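Local coordinates for calcium-binding EF hand family protein (Arabidopsis thaliana, PDB 6YIG) that binds calcium through an N-terminal EH domain of the EF-hand family and probably serves as an adaptor in endocytosis within the TPLATE complex, at residues A[18-21]-A[27-30]; A[40-45]-A[76-81]; A[51-56]-A[71-76]. All blocks are in the same frame, centred on the assembly; numbering follows the deposited sequence. Where two conformers were deposited one is given.

Contact 1: residues A[18-21]-A[27-30]; sequences KRAD and RISG. With CA (calcium ion), chain B.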
# COMPACT_ATOMS: atom_id res chain seq x y z
N LYS A 18 9.06 6.90 -1.17
CA LYS A 18 10.35 7.26 -1.75
C LYS A 18 11.21 6.02 -2.00
O LYS A 18 11.89 5.94 -3.03
CB LYS A 18 11.08 8.25 -0.84
CG LYS A 18 10.51 9.66 -0.84
CD LYS A 18 11.19 10.53 0.23
N ARG A 19 11.16 5.02 -1.11
CA ARG A 19 11.93 3.80 -1.35
C ARG A 19 11.36 3.00 -2.52
O ARG A 19 12.10 2.38 -3.29
CB ARG A 19 11.98 2.91 -0.11
CG ARG A 19 12.97 1.71 -0.27
CD ARG A 19 14.45 2.15 -0.28
NE ARG A 19 15.37 1.07 -0.67
N ALA A 20 10.03 2.97 -2.65
CA ALA A 20 9.42 2.17 -3.70
C ALA A 20 9.59 2.80 -5.08
O ALA A 20 9.59 2.08 -6.08
CB ALA A 20 7.93 2.00 -3.40
N ASP A 21 9.69 4.12 -5.16
CA ASP A 21 9.70 4.84 -6.43
C ASP A 21 11.12 4.87 -6.99
O ASP A 21 11.82 5.88 -6.97
CB ASP A 21 9.15 6.25 -6.26
CG ASP A 21 9.08 6.99 -7.56
OD1 ASP A 21 9.15 6.32 -8.62
OD2 ASP A 21 9.00 8.25 -7.51
N ARG A 27 5.47 8.20 -9.27
CA ARG A 27 4.43 7.18 -9.39
C ARG A 27 5.02 5.83 -9.05
O ARG A 27 6.20 5.59 -9.29
CB ARG A 27 3.87 7.11 -10.82
CG ARG A 27 3.42 8.42 -11.45
CD ARG A 27 3.02 8.15 -12.90
NE ARG A 27 4.16 7.76 -13.73
CZ ARG A 27 4.10 7.58 -15.05
NH1 ARG A 27 2.96 7.76 -15.68
NH2 ARG A 27 5.19 7.24 -15.73
N ILE A 28 4.19 4.92 -8.52
CA ILE A 28 4.62 3.54 -8.29
C ILE A 28 4.07 2.69 -9.42
O ILE A 28 2.85 2.48 -9.54
CB ILE A 28 4.19 3.00 -6.92
CG1 ILE A 28 4.58 3.94 -5.79
CG2 ILE A 28 4.78 1.59 -6.72
CD1 ILE A 28 6.05 4.34 -5.78
N SER A 29 4.96 2.18 -10.25
CA SER A 29 4.60 1.30 -11.34
C SER A 29 4.31 -0.11 -10.82
O SER A 29 4.63 -0.46 -9.68
CB SER A 29 5.72 1.22 -12.36
OG SER A 29 6.81 0.52 -11.79
N GLY A 30 3.68 -0.91 -11.68
CA GLY A 30 3.45 -2.31 -11.32
C GLY A 30 4.72 -3.03 -10.90
O GLY A 30 4.75 -3.73 -9.89
CA CA B . 8.20 5.20 -10.35
O HOH W 1 7.16 4.53 -12.37
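The calcium-binding loop of an EF-hand joins D21, just past the end of helix 12-20, to R27 and I28, where the loop returns toward the next helix. The evidence is two metal bonds: D21 OD1 lies 2.3 Å from the calcium ion, and the backbone R27 O also lies 2.3 Å from it. These two oxygens sit 3.1 Å apart because both bind the same cation; this is not a hydrogen bond. A water at 2.4 Å from the calcium is a third ligand; D23, D25 and both carboxylate oxygens of E32 complete a sevenfold shell. With D21 CG anti to the backbone N (chi1 -177°), the carboxylate reaches the metal through OD1, while OD2 takes a hydrogen bond from G26 N. Beside the metal site the packing is apolar. I28 CD1 approaches D21 CB to 3.7 Å and A20 CB to 3.8 Å, and F67 of helix 64-78 touches both A20 and I28. The carboxylate of D21 is thus tied at both oxygens, one by the metal and one by a loop amide, which fixes its rotation. The calcium probably keeps this buried acid ionised and offsets the charge of its acidic neighbours.

Contact 2: residues A[40-45]-A[76-81]; sequences SGLSKQ and VAQSKR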
# COMPACT_ATOMS: atom_id res chain seq x y z
N SER A 40 6.83 -7.75 2.14
CA SER A 40 5.66 -7.64 2.99
C SER A 40 5.26 -8.92 3.70
O SER A 40 4.46 -8.85 4.64
CB SER A 40 4.45 -7.19 2.16
OG SER A 40 4.03 -8.24 1.34
N GLY A 41 5.74 -10.07 3.25
CA GLY A 41 5.32 -11.33 3.84
C GLY A 41 3.94 -11.80 3.46
O GLY A 41 3.48 -12.83 3.98
N LEU A 42 3.27 -11.12 2.54
CA LEU A 42 1.93 -11.47 2.12
C LEU A 42 1.94 -12.35 0.87
O LEU A 42 2.89 -12.36 0.08
CB LEU A 42 1.12 -10.22 1.83
CG LEU A 42 0.94 -9.25 3.01
CD1 LEU A 42 0.10 -8.05 2.55
CD2 LEU A 42 0.30 -9.92 4.21
N SER A 43 0.85 -13.09 0.70
CA SER A 43 0.68 -13.93 -0.47
C SER A 43 0.53 -13.10 -1.73
O SER A 43 0.08 -11.95 -1.71
CB SER A 43 -0.55 -14.82 -0.28
OG SER A 43 -1.72 -14.08 -0.49
N LYS A 44 0.89 -13.71 -2.86
CA LYS A 44 0.70 -13.03 -4.13
C LYS A 44 -0.77 -12.78 -4.41
O LYS A 44 -1.12 -11.78 -5.04
CB LYS A 44 1.35 -13.82 -5.27
CG LYS A 44 2.82 -14.13 -5.03
CD LYS A 44 3.68 -12.88 -4.90
CE LYS A 44 5.13 -13.22 -4.56
NZ LYS A 44 5.51 -12.77 -3.20
N GLN A 45 -1.66 -13.65 -3.93
CA GLN A 45 -3.09 -13.43 -4.13
C GLN A 45 -3.55 -12.17 -3.43
O GLN A 45 -4.30 -11.36 -4.00
CB GLN A 45 -3.90 -14.63 -3.62
CG GLN A 45 -3.73 -15.86 -4.45
CD GLN A 45 -2.72 -16.82 -3.88
OE1 GLN A 45 -1.73 -16.42 -3.23
NE2 GLN A 45 -2.94 -18.11 -4.12
N VAL A 76 -3.43 -4.01 7.23
CA VAL A 76 -4.58 -4.80 7.63
C VAL A 76 -4.33 -6.28 7.35
O VAL A 76 -4.60 -7.14 8.20
CB VAL A 76 -5.86 -4.29 6.94
CG1 VAL A 76 -7.03 -5.19 7.24
CG2 VAL A 76 -6.13 -2.85 7.37
N ALA A 77 -3.78 -6.60 6.18
CA ALA A 77 -3.49 -8.00 5.86
C ALA A 77 -2.42 -8.58 6.78
O ALA A 77 -2.47 -9.77 7.13
CB ALA A 77 -3.07 -8.13 4.40
N GLN A 78 -1.43 -7.78 7.18
CA GLN A 78 -0.41 -8.25 8.12
C GLN A 78 -0.99 -8.49 9.51
O GLN A 78 -0.43 -9.29 10.28
CB GLN A 78 0.74 -7.25 8.19
CG GLN A 78 1.59 -7.21 6.93
CD GLN A 78 2.78 -6.26 7.03
OE1 GLN A 78 2.73 -5.27 7.76
NE2 GLN A 78 3.84 -6.55 6.28
N SER A 79 -2.10 -7.83 9.85
CA SER A 79 -2.78 -8.08 11.11
C SER A 79 -3.64 -9.34 11.04
O SER A 79 -4.30 -9.70 12.02
CB SER A 79 -3.63 -6.86 11.50
OG SER A 79 -4.92 -6.92 10.94
N LYS A 80 -3.60 -10.04 9.91
CA LYS A 80 -4.33 -11.27 9.70
C LYS A 80 -5.84 -11.05 9.71
O LYS A 80 -6.61 -11.95 10.07
CB LYS A 80 -3.91 -12.34 10.73
CG LYS A 80 -2.40 -12.62 10.74
N ARG A 81 -6.27 -9.86 9.32
CA ARG A 81 -7.67 -9.59 9.05
C ARG A 81 -7.96 -9.94 7.60
O ARG A 81 -7.25 -9.49 6.69
CB ARG A 81 -8.01 -8.13 9.30
CG ARG A 81 -8.29 -7.76 10.72
CD ARG A 81 -9.40 -6.71 10.78
NE ARG A 81 -9.41 -6.00 12.05
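Q78 and A77, in the last turn of helix 64-78, meet S40 and L42 in the loop that leads into helix 44-54, through one hydrogen bond and a small apolar patch. The polar link runs from Q78 NE2 to the backbone S40 O, 2.9 Å away, and is fairly straight, with an N-H...O angle of 161°. The nitrogen approaches at a C=O...N angle of 128°, somewhat tilted from the carbonyl plane, whereas S40 O lies close to the plane of the Q78 amide. An extended side chain beyond CG (chi2 -177°) carries that amide across to the loop. The same NE2 also donates to K104 O, so the one carboxamide NH2 bridges two backbone carbonyls.

Apolar contact comes from L42, whose two methyls both rest on the A77 methyl: L42 CD1 is 3.7 Å and L42 CD2 3.8 Å from A77 CB. L42 CD2 also lies alongside the stem of Q78, 4.1 Å from its CG.

Local bonds shape each partner. S40 OG accepts from L42 N at 3.2 Å, an ST turn, and is also bonded to F37 O. Helix 64-78 closes in a Schellman motif, with positive phi at K80: K80 N bonds A77 O at 3.0 Å, and R81 N bonds V76 O weakly. Separately, S79 OG reaches back to V76 O at 2.8 Å.

In the fold, the contact sits where helix 64-78 ends beside the start of helix 44-54: V46 touches A77, L47 packs on S40 and L42, and the C-terminal residues P103 and I105 lie against Q78 and S40 respectively.

Contact 3: residues A[51-56]-A[71-76]; sequences WSLSDR and LRLVTV. With NA (sodium ion), chain C.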
# COMPACT_ATOMS: atom_id res chain seq x y z
N TRP A 51 -3.31 -4.48 -5.14
CA TRP A 51 -2.95 -3.68 -6.31
C TRP A 51 -4.20 -3.28 -7.08
O TRP A 51 -4.37 -2.11 -7.45
CB TRP A 51 -1.98 -4.48 -7.20
CG TRP A 51 -1.77 -3.78 -8.53
CD1 TRP A 51 -2.44 -4.01 -9.70
CD2 TRP A 51 -0.89 -2.68 -8.79
NE1 TRP A 51 -2.01 -3.16 -10.67
CE2 TRP A 51 -1.06 -2.32 -10.14
CE3 TRP A 51 0.05 -1.99 -8.03
CZ2 TRP A 51 -0.34 -1.30 -10.74
CZ3 TRP A 51 0.77 -0.99 -8.62
CH2 TRP A 51 0.56 -0.64 -9.96
N SER A 52 -5.07 -4.25 -7.36
CA SER A 52 -6.30 -3.99 -8.10
C SER A 52 -7.13 -2.90 -7.42
O SER A 52 -7.60 -1.96 -8.07
CB SER A 52 -7.11 -5.29 -8.23
OG SER A 52 -8.34 -5.09 -8.90
N LEU A 53 -7.25 -2.98 -6.09
CA LEU A 53 -8.07 -2.04 -5.35
C LEU A 53 -7.44 -0.66 -5.31
O LEU A 53 -8.16 0.35 -5.17
CB LEU A 53 -8.26 -2.51 -3.92
CG LEU A 53 -9.09 -3.77 -3.76
CD1 LEU A 53 -8.89 -4.31 -2.35
CD2 LEU A 53 -10.57 -3.49 -3.98
N SER A 54 -6.13 -0.60 -5.44
CA SER A 54 -5.39 0.64 -5.24
C SER A 54 -5.22 1.43 -6.53
O SER A 54 -5.11 2.66 -6.48
CB SER A 54 -4.00 0.35 -4.66
OG SER A 54 -4.11 -0.22 -3.37
N ASP A 55 -5.11 0.76 -7.67
CA ASP A 55 -4.98 1.42 -8.96
C ASP A 55 -6.38 1.83 -9.39
O ASP A 55 -7.02 1.21 -10.25
CB ASP A 55 -4.30 0.52 -9.98
CG ASP A 55 -4.07 1.23 -11.30
OD1 ASP A 55 -4.26 2.46 -11.39
OD2 ASP A 55 -3.71 0.53 -12.27
N ARG A 56 -6.87 2.90 -8.74
CA ARG A 56 -8.25 3.32 -8.92
C ARG A 56 -8.52 3.76 -10.35
O ARG A 56 -9.61 3.52 -10.88
CB ARG A 56 -8.58 4.44 -7.93
CG ARG A 56 -8.60 3.99 -6.47
N LEU A 71 -0.47 0.62 1.17
CA LEU A 71 0.26 0.36 2.41
C LEU A 71 -0.70 0.08 3.56
O LEU A 71 -0.45 -0.82 4.39
CB LEU A 71 1.15 1.57 2.74
CG LEU A 71 2.38 1.75 1.83
CD1 LEU A 71 3.00 3.14 2.14
CD2 LEU A 71 3.39 0.63 1.96
N ARG A 72 -1.80 0.83 3.64
CA ARG A 72 -2.79 0.61 4.68
C ARG A 72 -3.42 -0.77 4.55
O ARG A 72 -3.61 -1.47 5.55
CB ARG A 72 -3.88 1.69 4.64
CG ARG A 72 -3.38 3.06 4.99
CD ARG A 72 -4.48 4.13 4.91
NE ARG A 72 -3.91 5.42 5.31
CZ ARG A 72 -3.52 6.37 4.47
NH1 ARG A 72 -3.69 6.26 3.16
NH2 ARG A 72 -2.96 7.46 4.95
N LEU A 73 -3.76 -1.17 3.33
CA LEU A 73 -4.32 -2.50 3.14
C LEU A 73 -3.31 -3.57 3.50
O LEU A 73 -3.69 -4.62 4.02
CB LEU A 73 -4.80 -2.64 1.71
CG LEU A 73 -6.01 -1.80 1.35
CD1 LEU A 73 -6.28 -1.84 -0.15
CD2 LEU A 73 -7.25 -2.22 2.13
N VAL A 74 -2.03 -3.34 3.19
CA VAL A 74 -0.99 -4.28 3.60
C VAL A 74 -0.94 -4.41 5.12
O VAL A 74 -0.84 -5.52 5.65
CB VAL A 74 0.38 -3.90 3.00
CG1 VAL A 74 1.51 -4.65 3.70
CG2 VAL A 74 0.38 -4.14 1.51
N THR A 75 -1.01 -3.31 5.85
CA THR A 75 -1.06 -3.42 7.30
C THR A 75 -2.23 -4.26 7.77
O THR A 75 -2.09 -5.12 8.65
CB THR A 75 -1.12 -2.02 7.92
OG1 THR A 75 0.07 -1.35 7.55
CG2 THR A 75 -1.25 -2.09 9.45
N VAL A 76 -3.43 -4.01 7.23
CA VAL A 76 -4.58 -4.80 7.63
C VAL A 76 -4.33 -6.28 7.35
O VAL A 76 -4.60 -7.14 8.20
CB VAL A 76 -5.86 -4.29 6.94
CG1 VAL A 76 -7.03 -5.19 7.24
CG2 VAL A 76 -6.13 -2.85 7.37
NA NA C . -3.48 4.64 -11.49
O HOH W 2 -2.42 6.99 -12.02
O HOH W 3 -4.83 5.44 -9.86
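L73 of helix 64-78 reaches toward L53 and S54, at the end of helix 44-54, and one branch of its side chain makes the contact. Its CB bond points at the opposing helix, but L73 CB itself stays 5.7 Å from S54 OG, and CG is not yet in contact. A chi1 of -69° sets CG beside the backbone N, and a chi2 of 171° then turns CD1 toward the partner helix. L73 CD1 comes 4.2 Å from L53 CD1, a methyl-to-methyl approach, and is 4.3 Å from L53 CB, so it rests along the flank of that leucine. On another side, L73 CD1 is 4.2 Å from S54 OG, a hydroxyl bonded to I50 O one turn back in its own helix. The second methyl, L73 CD2, remains 5.2 Å from L53 CD1. All these gaps are loose van der Waals distances, and no hydrogen bond crosses between 51-56 and 71-76. Helix 85-93 adds further apolar cover, with A91 on L73 and V88 on L53.

Directly after S54, the chain turns into a metal loop. D55 OD1 binds a sodium ion at 2.3 Å. The other oxygen, D55 OD2, accepts from G60 N. S57 OG, S59 OG, F61 O and two waters complete six ligands. Behind the carboxylate, D55 CB lies over one face of the W51 ring, offset toward its rim.

The layout, a helix, a metal loop and a second helix packed back on the first, is that of an EF-hand, here the second of the EH domain and occupied by sodium.

In the fold
The three contacts describe a paired EF-hand domain from its metal end to its far end. Contact 1 holds the calcium, and contact 3 holds the sodium beside D55; their centres lie 14 Å apart. They touch where W51 CH2 packs 3.6 Å from G30 N, and the two loops are further joined by the antiparallel pairing of strands 28-29 and 61-62. Contact 3 is nested in sequence inside the loop closed by contact 2, and both use helices 44-54 and 64-78. There L42 CD1 meets V74 CG1 at 3.9 Å. Contacts 1 and 2, with centres 19 Å apart, do not touch and flank the chain's centre from opposite sides. The atoms of contact 2 lie more than 15 Å from either ion.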